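Long-range contacts in lectin (PDB 6T0Q), which binds N-acetylgalactosamine and probably galactose, as a calcium-containing fungal lectin related to carbohydrate-binding modules: residues 30-39 and 173-184; 50-58 and 149-160. All coordinates share one frame; numbering follows the deposited sequence.

In the fold
Both contacts lie in the N-terminal half of the chain, on the same side of its centre, their own centres about 17 Å apart. Interaction 2 is nested within the loop that interaction 1 closes: strand 34-37 runs on towards strand 51-60, and strand 150-151 leads to strand 174-178. They meet directly where Ala173 N lies 2.8 Å from Trp149 O, a probable hydrogen bond, and where Trp37 CE3 packs 3.6 Å from Phe55 CZ. Interaction 1 reaches a calcium site, with the side chain of Trp184 about 6 Å from the ion at nearest atoms; interaction 2 ends at the glycosylated Asn58.

Interaction 1: residues 30-39 and 173-184; sequences LSTSKWIWTG and AAVQGAYQNSVW. Unlike the reference sequence in segment 30-39: Ser31 (reference Asn), Thr32 (reference Ala).
A two-stranded antiparallel ribbon joins strand 34-37 to strand 174-178, and Trp35 on the first meets Trp184 just beyond the second. Trp184 CE3 lies over one face of the Trp35 indole, 3.4 Å from Trp35 CG, with the five-membered ring of Trp35 and the six-membered ring of Trp184 inclined at 35°, an oblique contact. At the edge of the Trp35 ring, NE1 donates to a water 2.8 Å away, which also bonds Ser182 OG. Ser182 OG in turn accepts from Trp184 N in an ST turn that fixes the backbone leading into Trp184.

In the middle of the ribbon Gln176 N donates to Trp35 O at 2.7 Å. At the Trp37 end, Trp37 and Ala174 exchange both backbone bonds. Ala174 O receives Trp37 N at 3.0 Å and, from the opposite face of its carbonyl plane, Gln176 NE2 at 3.1 Å. Gln176 CG, beside the backbone N (chi1 -59°), rests 3.6 Å from Trp37 CB, and the bend at chi2 returns the amide to the carbonyl of its own strand, while OE1 accepts from Gly45 N.

At the other end the turn from Leu30 to Ser33 meets Tyr179. Ser31 CA sits over the phenol face, 3.9 Å from the ring centroid, a CH-pi contact, and Leu30 CB touches Tyr179 CD1 at 3.7 Å. One water joins the carbonyls of Ser31 and Ser33 to Tyr179 N.

Trp184 NE1 donates to Asp77 OD2, which places Trp184 in the second shell of the calcium site; Trp35 packs behind it.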
loop_
_atom_site.group_PDB
_atom_site.type_symbol
_atom_site.label_atom_id
_atom_site.label_comp_id
_atom_site.label_asym_id
_atom_site.label_seq_id
_atom_site.Cartn_x
_atom_site.Cartn_y
_atom_site.Cartn_z
ATOM N N LEU A 30 -25.208 15.873 22.128
ATOM C CA LEU A 30 -25.834 15.144 23.226
ATOM C C LEU A 30 -27.247 15.624 23.527
ATOM O O LEU A 30 -27.902 15.058 24.410
ATOM C CB LEU A 30 -24.972 15.266 24.484
ATOM C CG LEU A 30 -23.638 14.510 24.444
ATOM C CD1 LEU A 30 -22.882 14.802 25.728
ATOM C CD2 LEU A 30 -23.874 13.011 24.281
ATOM N N SER A 31 -27.729 16.634 22.793
ATOM C CA SER A 31 -28.961 17.340 23.155
ATOM C C SER A 31 -30.165 16.411 23.233
ATOM O O SER A 31 -31.072 16.633 24.046
ATOM C CB SER A 31 -29.243 18.453 22.141
ATOM O OG SER A 31 -28.108 19.296 22.002
ATOM N N THR A 32 -30.226 15.393 22.374
ATOM C CA THR A 32 -31.370 14.491 22.373
ATOM C C THR A 32 -31.113 13.216 23.161
ATOM O O THR A 32 -31.976 12.333 23.195
ATOM C CB THR A 32 -31.778 14.142 20.942
ATOM O OG1 THR A 32 -30.740 13.381 20.320
ATOM C CG2 THR A 32 -32.024 15.413 20.136
ATOM N N SER A 33 -29.965 13.103 23.815
ATOM C CA SER A 33 -29.624 11.855 24.476
ATOM C C SER A 33 -30.175 11.819 25.898
ATOM O O SER A 33 -30.500 12.852 26.491
ATOM C CB SER A 33 -28.101 11.663 24.486
ATOM O OG SER A 33 -27.766 10.406 25.054
ATOM N N LYS A 34 -30.266 10.605 26.452
ATOM C CA LYS A 34 -30.727 10.388 27.818
ATOM C C LYS A 34 -29.668 9.665 28.647
ATOM O O LYS A 34 -28.908 8.837 28.137
ATOM C CB LYS A 34 -32.028 9.554 27.862
ATOM C CG LYS A 34 -33.121 9.963 26.854
ATOM C CD LYS A 34 -33.638 11.360 27.138
ATOM C CE LYS A 34 -34.745 11.765 26.150
ATOM N NZ LYS A 34 -35.032 13.231 26.242
ATOM N N TRP A 35 -29.636 9.992 29.936
ATOM C CA TRP A 35 -28.891 9.210 30.916
ATOM C C TRP A 35 -29.647 7.920 31.212
ATOM O O TRP A 35 -30.864 7.946 31.417
ATOM C CB TRP A 35 -28.730 10.014 32.210
ATOM C CG TRP A 35 -27.867 11.225 32.062
ATOM C CD1 TRP A 35 -28.275 12.518 31.869
ATOM C CD2 TRP A 35 -26.436 11.252 32.104
ATOM N NE1 TRP A 35 -27.173 13.348 31.780
ATOM C CE2 TRP A 35 -26.036 12.591 31.919
ATOM C CE3 TRP A 35 -25.453 10.266 32.272
ATOM C CZ2 TRP A 35 -24.691 12.973 31.897
ATOM C CZ3 TRP A 35 -24.114 10.648 32.248
ATOM C CH2 TRP A 35 -23.750 11.987 32.063
ATOM N N ILE A 36 -28.941 6.787 31.258
ATOM C CA ILE A 36 -29.610 5.545 31.628
ATOM C C ILE A 36 -28.836 4.830 32.724
ATOM O O ILE A 36 -27.612 4.962 32.856
ATOM C CB ILE A 36 -29.829 4.597 30.433
ATOM C CG1 ILE A 36 -28.494 4.196 29.796
ATOM C CG2 ILE A 36 -30.792 5.225 29.429
ATOM C CD1 ILE A 36 -28.662 3.219 28.612
ATOM N N TRP A 37 -29.581 4.076 33.521
ATOM C CA TRP A 37 -29.021 3.130 34.474
ATOM C C TRP A 37 -30.029 1.987 34.581
ATOM O O TRP A 37 -30.832 1.770 33.665
ATOM C CB TRP A 37 -28.692 3.849 35.802
ATOM C CG TRP A 37 -27.778 3.060 36.686
ATOM C CD1 TRP A 37 -28.103 2.441 37.862
ATOM C CD2 TRP A 37 -26.390 2.765 36.448
ATOM N NE1 TRP A 37 -27.003 1.797 38.376
ATOM C CE2 TRP A 37 -25.940 1.980 37.528
ATOM C CE3 TRP A 37 -25.483 3.102 35.430
ATOM C CZ2 TRP A 37 -24.619 1.521 37.625
ATOM C CZ3 TRP A 37 -24.164 2.649 35.529
ATOM C CH2 TRP A 37 -23.749 1.864 36.622
ATOM N N THR A 38 -30.001 1.259 35.699
ATOM C CA THR A 38 -30.811 0.053 35.852
ATOM C C THR A 38 -32.181 0.311 36.460
ATOM O O THR A 38 -33.094 -0.494 36.259
ATOM C CB THR A 38 -30.098 -0.965 36.749
ATOM O OG1 THR A 38 -29.856 -0.381 38.033
ATOM C CG2 THR A 38 -28.780 -1.430 36.118
ATOM N N GLY A 39 -32.341 1.366 37.246
ATOM C CA GLY A 39 -33.567 1.514 38.000
ATOM C C GLY A 39 -33.587 0.751 39.303
ATOM O O GLY A 39 -34.641 0.678 39.946
ATOM N N ALA A 173 -33.362 -0.645 30.079
ATOM C CA ALA A 173 -32.688 0.379 30.869
ATOM C C ALA A 173 -33.697 1.414 31.371
ATOM O O ALA A 173 -34.750 1.631 30.764
ATOM C CB ALA A 173 -31.593 1.060 30.029
ATOM N N ALA A 174 -33.378 2.060 32.493
ATOM C CA ALA A 174 -34.254 3.066 33.086
ATOM C C ALA A 174 -33.623 4.447 32.937
ATOM O O ALA A 174 -32.479 4.665 33.358
ATOM C CB ALA A 174 -34.542 2.764 34.561
ATOM N N VAL A 175 -34.377 5.374 32.341
ATOM C CA VAL A 175 -33.880 6.723 32.091
ATOM C C VAL A 175 -33.670 7.444 33.415
ATOM O O VAL A 175 -34.569 7.493 34.264
ATOM C CB VAL A 175 -34.850 7.488 31.177
ATOM C CG1 VAL A 175 -34.487 8.983 31.120
ATOM C CG2 VAL A 175 -34.853 6.869 29.769
ATOM N N GLN A 176 -32.464 7.995 33.604
ATOM C CA GLN A 176 -32.114 8.757 34.800
ATOM C C GLN A 176 -32.263 10.263 34.629
ATOM O O GLN A 176 -32.236 10.989 35.631
ATOM C CB GLN A 176 -30.662 8.469 35.215
ATOM C CG GLN A 176 -30.403 6.992 35.509
ATOM C CD GLN A 176 -31.263 6.498 36.648
ATOM O OE1 GLN A 176 -31.129 6.971 37.782
ATOM N NE2 GLN A 176 -32.165 5.559 36.355
ATOM N N GLY A 177 -32.388 10.745 33.401
ATOM C CA GLY A 177 -32.507 12.171 33.155
ATOM C C GLY A 177 -32.266 12.457 31.690
ATOM O O GLY A 177 -31.907 11.573 30.906
ATOM N N ALA A 178 -32.491 13.716 31.320
ATOM C CA ALA A 178 -32.280 14.165 29.951
ATOM C C ALA A 178 -31.095 15.119 29.914
ATOM O O ALA A 178 -30.545 15.502 30.948
ATOM C CB ALA A 178 -33.539 14.846 29.382
ATOM N N TYR A 179 -30.696 15.494 28.697
ATOM C CA TYR A 179 -29.539 16.372 28.530
ATOM C C TYR A 179 -29.700 17.647 29.346
ATOM O O TYR A 179 -28.810 18.036 30.109
ATOM C CB TYR A 179 -29.364 16.702 27.045
ATOM C CG TYR A 179 -28.312 17.741 26.737
ATOM C CD1 TYR A 179 -26.961 17.406 26.736
ATOM C CD2 TYR A 179 -28.673 19.050 26.417
ATOM C CE1 TYR A 179 -25.992 18.357 26.441
ATOM C CE2 TYR A 179 -27.720 20.001 26.121
ATOM C CZ TYR A 179 -26.383 19.648 26.131
ATOM O OH TYR A 179 -25.432 20.592 25.836
ATOM N N GLN A 180 -30.849 18.295 29.214
ATOM C CA GLN A 180 -31.104 19.584 29.838
ATOM C C GLN A 180 -31.889 19.479 31.142
ATOM O O GLN A 180 -32.204 20.514 31.733
ATOM C CB GLN A 180 -31.852 20.496 28.859
ATOM C CG GLN A 180 -33.354 20.183 28.700
ATOM C CD GLN A 180 -33.667 18.725 28.312
ATOM O OE1 GLN A 180 -33.060 18.145 27.389
ATOM N NE2 GLN A 180 -34.627 18.133 29.018
ATOM N N ASN A 181 -32.224 18.269 31.601
ATOM C CA ASN A 181 -32.950 18.094 32.868
ATOM C C ASN A 181 -32.428 16.830 33.551
ATOM O O ASN A 181 -32.988 15.748 33.367
ATOM C CB ASN A 181 -34.462 18.019 32.638
ATOM C CG ASN A 181 -35.250 17.960 33.949
ATOM O OD1 ASN A 181 -34.761 18.379 34.992
ATOM N ND2 ASN A 181 -36.467 17.439 33.896
ATOM N N SER A 182 -31.380 16.971 34.365
ATOM C CA SER A 182 -30.831 15.827 35.085
ATOM C C SER A 182 -30.005 16.334 36.258
ATOM O O SER A 182 -29.681 17.518 36.342
ATOM C CB SER A 182 -29.965 14.964 34.167
ATOM O OG SER A 182 -28.695 15.583 34.020
ATOM N N VAL A 183 -29.640 15.420 37.161
ATOM C CA VAL A 183 -28.781 15.843 38.261
ATOM C C VAL A 183 -27.402 16.245 37.757
ATOM O O VAL A 183 -26.685 16.979 38.443
ATOM C CB VAL A 183 -28.643 14.747 39.332
ATOM C CG1 VAL A 183 -29.995 14.516 40.055
ATOM C CG2 VAL A 183 -28.097 13.467 38.722
ATOM N N TRP A 184 -27.015 15.779 36.574
ATOM C CA TRP A 184 -25.665 16.016 36.083
ATOM C C TRP A 184 -25.506 17.336 35.340
ATOM O O TRP A 184 -24.387 17.855 35.277
ATOM C CB TRP A 184 -25.231 14.856 35.177
ATOM C CG TRP A 184 -25.187 13.561 35.934
ATOM C CD1 TRP A 184 -24.211 13.155 36.820
ATOM C CD2 TRP A 184 -26.171 12.514 35.912
ATOM N NE1 TRP A 184 -24.530 11.919 37.331
ATOM C CE2 TRP A 184 -25.718 11.498 36.786
ATOM C CE3 TRP A 184 -27.373 12.323 35.218
ATOM C CZ2 TRP A 184 -26.437 10.325 37.001
ATOM C CZ3 TRP A 184 -28.091 11.154 35.437
ATOM C CH2 TRP A 184 -27.617 10.167 36.323
HETATM O O HOH W 1 -32.141 14.819 25.983
HETATM O O HOH W 2 -32.200 18.918 25.008
HETATM O O HOH W 3 -27.531 16.071 31.606
#

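Interaction 2: residues 50-58 and 149-160; sequences ISTRPFRKN and WKTLRAAPPENF. With NAG (2-acetamido-2-deoxy-beta-D-glucopyranose), chain E.
Backbone pairing between Arg56 and Lys150 attaches the short strand 150-151 to the margin of strand 51-60: Arg56 N donates to Lys150 O at 2.9 Å, and Lys150 N returns a bond to Arg56 O at 2.8 Å.

Side-chain hydrogen bonds extend this join in both directions. Thr151 OG1, placed anti to its own backbone N (chi1 -172°), donates to Pro54 O at 2.6 Å, nearly in line with the carbonyl bond; Thr151 OG1 also lies over the face of the Phe55 ring. Arg56 NH1 reaches Phe160 O at 2.8 Å, with that acceptor in the guanidinium plane. Its chain turns at chi3 (56°) to present this edge, NH1 also bonds Leu162 O, and NE forms a salt bridge to Asp167, so several partners fix the group's rotation.

Flat-face contacts come next. Lys57 CB stands over the centre of the five-membered ring of Trp149, 3.4 Å from its centroid and 13° off the normal, a CH-pi contact in which the two side chains cross at about a right angle. The Arg53 guanidinium lies with one face against the peptide between Arg153 and Ala154, the opposite face against Ser51 CB, while its NH2 forms a salt bridge to Glu40.

Apolar packing centres on Pro54, whose CB approaches Phe160 CD2 at 3.5 Å and Pro156 CB at 3.9 Å, with Leu152 CB against CG.

The short strand 150-151 is thus the outermost strand beside 51-60 in an antiparallel five-stranded sheet of the all-beta N-terminal half, and the proline-rich loop that follows it folds along strand 51-60.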
loop_
_atom_site.group_PDB
_atom_site.type_symbol
_atom_site.label_atom_id
_atom_site.label_comp_id
_atom_site.label_asym_id
_atom_site.label_seq_id
_atom_site.Cartn_x
_atom_site.Cartn_y
_atom_site.Cartn_z
ATOM N N ILE A 50 -22.391 0.976 44.835
ATOM C CA ILE A 50 -21.201 0.689 44.044
ATOM C C ILE A 50 -21.447 -0.574 43.239
ATOM O O ILE A 50 -21.835 -1.612 43.790
ATOM C CB ILE A 50 -19.972 0.557 44.957
ATOM C CG1 ILE A 50 -19.642 1.911 45.600
ATOM C CG2 ILE A 50 -18.778 0.030 44.178
ATOM C CD1 ILE A 50 -18.528 1.834 46.671
ATOM N N SER A 51 -21.238 -0.495 41.928
ATOM C CA SER A 51 -21.651 -1.577 41.045
ATOM C C SER A 51 -21.191 -1.283 39.626
ATOM O O SER A 51 -20.946 -0.131 39.256
ATOM C CB SER A 51 -23.172 -1.763 41.071
ATOM O OG SER A 51 -23.830 -0.529 40.836
ATOM N N THR A 52 -21.094 -2.351 38.837
ATOM C CA THR A 52 -20.871 -2.288 37.399
ATOM C C THR A 52 -22.074 -2.917 36.708
ATOM O O THR A 52 -22.578 -3.955 37.150
ATOM C CB THR A 52 -19.574 -3.018 37.018
ATOM O OG1 THR A 52 -18.482 -2.441 37.748
ATOM C CG2 THR A 52 -19.298 -2.905 35.519
ATOM N N ARG A 53 -22.555 -2.285 35.635
ATOM C CA ARG A 53 -23.791 -2.735 34.997
ATOM C C ARG A 53 -23.663 -2.707 33.479
ATOM O O ARG A 53 -23.033 -1.789 32.932
ATOM C CB ARG A 53 -24.974 -1.846 35.439
ATOM C CG ARG A 53 -25.290 -1.941 36.941
ATOM C CD ARG A 53 -25.786 -3.349 37.277
ATOM N NE ARG A 53 -26.250 -3.496 38.660
ATOM C CZ ARG A 53 -25.590 -4.171 39.599
ATOM N NH1 ARG A 53 -24.429 -4.748 39.316
ATOM N NH2 ARG A 53 -26.094 -4.268 40.821
ATOM N N PRO A 54 -24.235 -3.690 32.778
ATOM C CA PRO A 54 -24.171 -3.715 31.314
ATOM C C PRO A 54 -25.327 -2.986 30.647
ATOM O O PRO A 54 -26.447 -2.939 31.156
ATOM C CB PRO A 54 -24.259 -5.214 30.995
ATOM C CG PRO A 54 -25.203 -5.728 32.048
ATOM C CD PRO A 54 -24.897 -4.900 33.313
ATOM N N PHE A 55 -25.035 -2.440 29.465
ATOM C CA PHE A 55 -26.027 -1.777 28.622
ATOM C C PHE A 55 -25.746 -2.146 27.173
ATOM O O PHE A 55 -24.593 -2.091 26.737
ATOM C CB PHE A 55 -25.990 -0.251 28.824
ATOM C CG PHE A 55 -26.215 0.150 30.256
ATOM C CD1 PHE A 55 -27.506 0.323 30.744
ATOM C CD2 PHE A 55 -25.147 0.278 31.127
ATOM C CE1 PHE A 55 -27.729 0.645 32.080
ATOM C CE2 PHE A 55 -25.350 0.617 32.467
ATOM C CZ PHE A 55 -26.648 0.789 32.948
ATOM N N ARG A 56 -26.794 -2.523 26.438
ATOM C CA ARG A 56 -26.669 -3.052 25.084
ATOM C C ARG A 56 -27.788 -2.519 24.212
ATOM O O ARG A 56 -28.930 -2.392 24.660
ATOM C CB ARG A 56 -26.782 -4.583 25.030
ATOM C CG ARG A 56 -25.541 -5.363 25.292
ATOM C CD ARG A 56 -25.899 -6.851 25.327
ATOM N NE ARG A 56 -26.575 -7.315 24.110
ATOM C CZ ARG A 56 -26.067 -8.221 23.274
ATOM N NH1 ARG A 56 -24.875 -8.747 23.518
ATOM N NH2 ARG A 56 -26.750 -8.606 22.196
ATOM N N LYS A 57 -27.470 -2.297 22.938
ATOM C CA LYS A 57 -28.496 -1.948 21.961
ATOM C C LYS A 57 -28.030 -2.387 20.579
ATOM O O LYS A 57 -26.942 -1.998 20.143
ATOM C CB LYS A 57 -28.766 -0.456 22.012
ATOM C CG LYS A 57 -29.543 0.092 20.860
ATOM C CD LYS A 57 -31.023 -0.004 21.061
ATOM C CE LYS A 57 -31.703 0.953 20.094
ATOM N NZ LYS A 57 -33.161 0.771 20.058
ATOM N N ASN A 58 -28.827 -3.228 19.919
ATOM C CA ASN A 58 -28.636 -3.589 18.514
ATOM C C ASN A 58 -29.333 -2.529 17.672
ATOM O O ASN A 58 -30.559 -2.398 17.720
ATOM C CB ASN A 58 -29.212 -4.978 18.226
ATOM C CG ASN A 58 -28.990 -5.430 16.771
ATOM O OD1 ASN A 58 -28.270 -4.774 16.017
ATOM N ND2 ASN A 58 -29.615 -6.560 16.382
ATOM N N TRP A 149 -32.577 0.652 25.296
ATOM C CA TRP A 149 -31.407 -0.167 25.572
ATOM C C TRP A 149 -31.760 -1.238 26.600
ATOM O O TRP A 149 -32.674 -1.069 27.409
ATOM C CB TRP A 149 -30.258 0.712 26.080
ATOM C CG TRP A 149 -29.637 1.552 24.987
ATOM C CD1 TRP A 149 -30.284 2.388 24.119
ATOM C CD2 TRP A 149 -28.244 1.621 24.644
ATOM N NE1 TRP A 149 -29.382 2.972 23.258
ATOM C CE2 TRP A 149 -28.123 2.517 23.558
ATOM C CE3 TRP A 149 -27.090 0.994 25.137
ATOM C CZ2 TRP A 149 -26.892 2.815 22.964
ATOM C CZ3 TRP A 149 -25.861 1.290 24.542
ATOM C CH2 TRP A 149 -25.774 2.198 23.476
ATOM N N LYS A 150 -31.039 -2.358 26.551
ATOM C CA LYS A 150 -31.206 -3.429 27.524
ATOM C C LYS A 150 -30.119 -3.347 28.592
ATOM O O LYS A 150 -29.003 -2.893 28.332
ATOM C CB LYS A 150 -31.164 -4.803 26.841
ATOM C CG LYS A 150 -32.361 -5.085 25.913
ATOM C CD LYS A 150 -33.682 -4.756 26.604
ATOM C CE LYS A 150 -34.887 -5.397 25.884
ATOM N NZ LYS A 150 -34.882 -6.897 25.942
ATOM N N THR A 151 -30.455 -3.800 29.799
ATOM C CA THR A 151 -29.504 -3.818 30.900
ATOM C C THR A 151 -29.758 -5.056 31.754
ATOM O O THR A 151 -30.620 -5.885 31.441
ATOM C CB THR A 151 -29.602 -2.531 31.736
ATOM O OG1 THR A 151 -28.530 -2.489 32.687
ATOM C CG2 THR A 151 -30.918 -2.471 32.486
ATOM N N LEU A 152 -28.990 -5.183 32.838
ATOM C CA LEU A 152 -29.240 -6.197 33.858
ATOM C C LEU A 152 -29.011 -5.586 35.230
ATOM O O LEU A 152 -28.172 -4.700 35.391
ATOM C CB LEU A 152 -28.321 -7.422 33.719
ATOM C CG LEU A 152 -28.444 -8.383 32.541
ATOM C CD1 LEU A 152 -27.336 -9.417 32.652
ATOM C CD2 LEU A 152 -29.801 -9.060 32.520
ATOM N N ARG A 153 -29.748 -6.076 36.222
ATOM C CA ARG A 153 -29.501 -5.689 37.611
ATOM C C ARG A 153 -28.426 -6.564 38.238
ATOM O O ARG A 153 -28.625 -7.149 39.301
ATOM C CB ARG A 153 -30.791 -5.767 38.422
ATOM C CG ARG A 153 -31.903 -4.875 37.931
ATOM C CD ARG A 153 -33.070 -4.885 38.912
ATOM N NE ARG A 153 -34.115 -3.951 38.521
ATOM C CZ ARG A 153 -34.844 -3.249 39.382
ATOM N NH1 ARG A 153 -34.637 -3.371 40.687
ATOM N NH2 ARG A 153 -35.778 -2.425 38.938
ATOM N N ALA A 154 -27.278 -6.658 37.577
ATOM C CA ALA A 154 -26.204 -7.551 37.989
ATOM C C ALA A 154 -24.957 -7.152 37.217
ATOM O O ALA A 154 -25.030 -6.409 36.234
ATOM C CB ALA A 154 -26.573 -9.021 37.742
ATOM N N ALA A 155 -23.807 -7.638 37.681
ATOM C CA ALA A 155 -22.559 -7.362 36.990
ATOM C C ALA A 155 -22.645 -7.850 35.542
ATOM O O ALA A 155 -23.390 -8.785 35.239
ATOM C CB ALA A 155 -21.390 -8.039 37.704
ATOM N N PRO A 156 -21.919 -7.220 34.623
ATOM C CA PRO A 156 -21.968 -7.648 33.218
ATOM C C PRO A 156 -21.545 -9.101 33.080
ATOM O O PRO A 156 -20.452 -9.476 33.529
ATOM C CB PRO A 156 -20.964 -6.713 32.530
ATOM C CG PRO A 156 -20.912 -5.504 33.418
ATOM C CD PRO A 156 -21.054 -6.046 34.815
ATOM N N PRO A 157 -22.377 -9.948 32.474
ATOM C CA PRO A 157 -21.973 -11.342 32.261
ATOM C C PRO A 157 -20.748 -11.412 31.369
ATOM O O PRO A 157 -20.416 -10.470 30.644
ATOM C CB PRO A 157 -23.191 -11.976 31.575
ATOM C CG PRO A 157 -24.317 -11.038 31.814
ATOM C CD PRO A 157 -23.717 -9.672 31.934
ATOM N N GLU A 158 -20.062 -12.548 31.446
ATOM C CA GLU A 158 -18.967 -12.821 30.528
ATOM C C GLU A 158 -19.436 -12.629 29.095
ATOM O O GLU A 158 -20.504 -13.114 28.716
ATOM C CB GLU A 158 -18.462 -14.251 30.726
ATOM C CG GLU A 158 -16.964 -14.345 30.861
ATOM C CD GLU A 158 -16.451 -13.558 32.048
ATOM O OE1 GLU A 158 -17.105 -13.598 33.113
ATOM O OE2 GLU A 158 -15.404 -12.889 31.913
ATOM N N ASN A 159 -18.652 -11.884 28.314
ATOM C CA ASN A 159 -18.930 -11.678 26.892
ATOM C C ASN A 159 -20.272 -10.985 26.652
ATOM O O ASN A 159 -20.891 -11.169 25.602
ATOM C CB ASN A 159 -18.889 -13.004 26.122
ATOM C CG ASN A 159 -17.521 -13.658 26.152
ATOM O OD1 ASN A 159 -16.501 -12.985 26.300
ATOM N ND2 ASN A 159 -17.494 -14.978 26.003
ATOM N N PHE A 160 -20.748 -10.176 27.606
ATOM C CA PHE A 160 -22.023 -9.490 27.388
ATOM C C PHE A 160 -21.983 -8.601 26.149
ATOM O O PHE A 160 -23.020 -8.375 25.517
ATOM C CB PHE A 160 -22.402 -8.653 28.609
ATOM C CG PHE A 160 -21.803 -7.278 28.599
ATOM C CD1 PHE A 160 -20.496 -7.071 29.021
ATOM C CD2 PHE A 160 -22.543 -6.187 28.155
ATOM C CE1 PHE A 160 -19.940 -5.800 29.013
ATOM C CE2 PHE A 160 -21.988 -4.908 28.141
ATOM C CZ PHE A 160 -20.690 -4.718 28.572
HETATM C C1 NAG E . -29.515 -7.183 15.060
HETATM C C2 NAG E . -29.034 -8.624 15.241
HETATM C C3 NAG E . -28.890 -9.322 13.884
HETATM C C4 NAG E . -30.176 -9.220 13.070
HETATM C C5 NAG E . -30.604 -7.753 12.982
HETATM C C6 NAG E . -31.931 -7.556 12.287
HETATM C C7 NAG E . -27.701 -8.996 17.264
HETATM C C8 NAG E . -26.328 -8.972 17.872
HETATM N N2 NAG E . -27.777 -8.660 15.973
HETATM O O3 NAG E . -28.552 -10.682 14.120
HETATM O O5 NAG E . -30.733 -7.176 14.296
HETATM O O6 NAG E . -33.011 -7.867 13.156
HETATM O O7 NAG E . -28.696 -9.292 17.914
#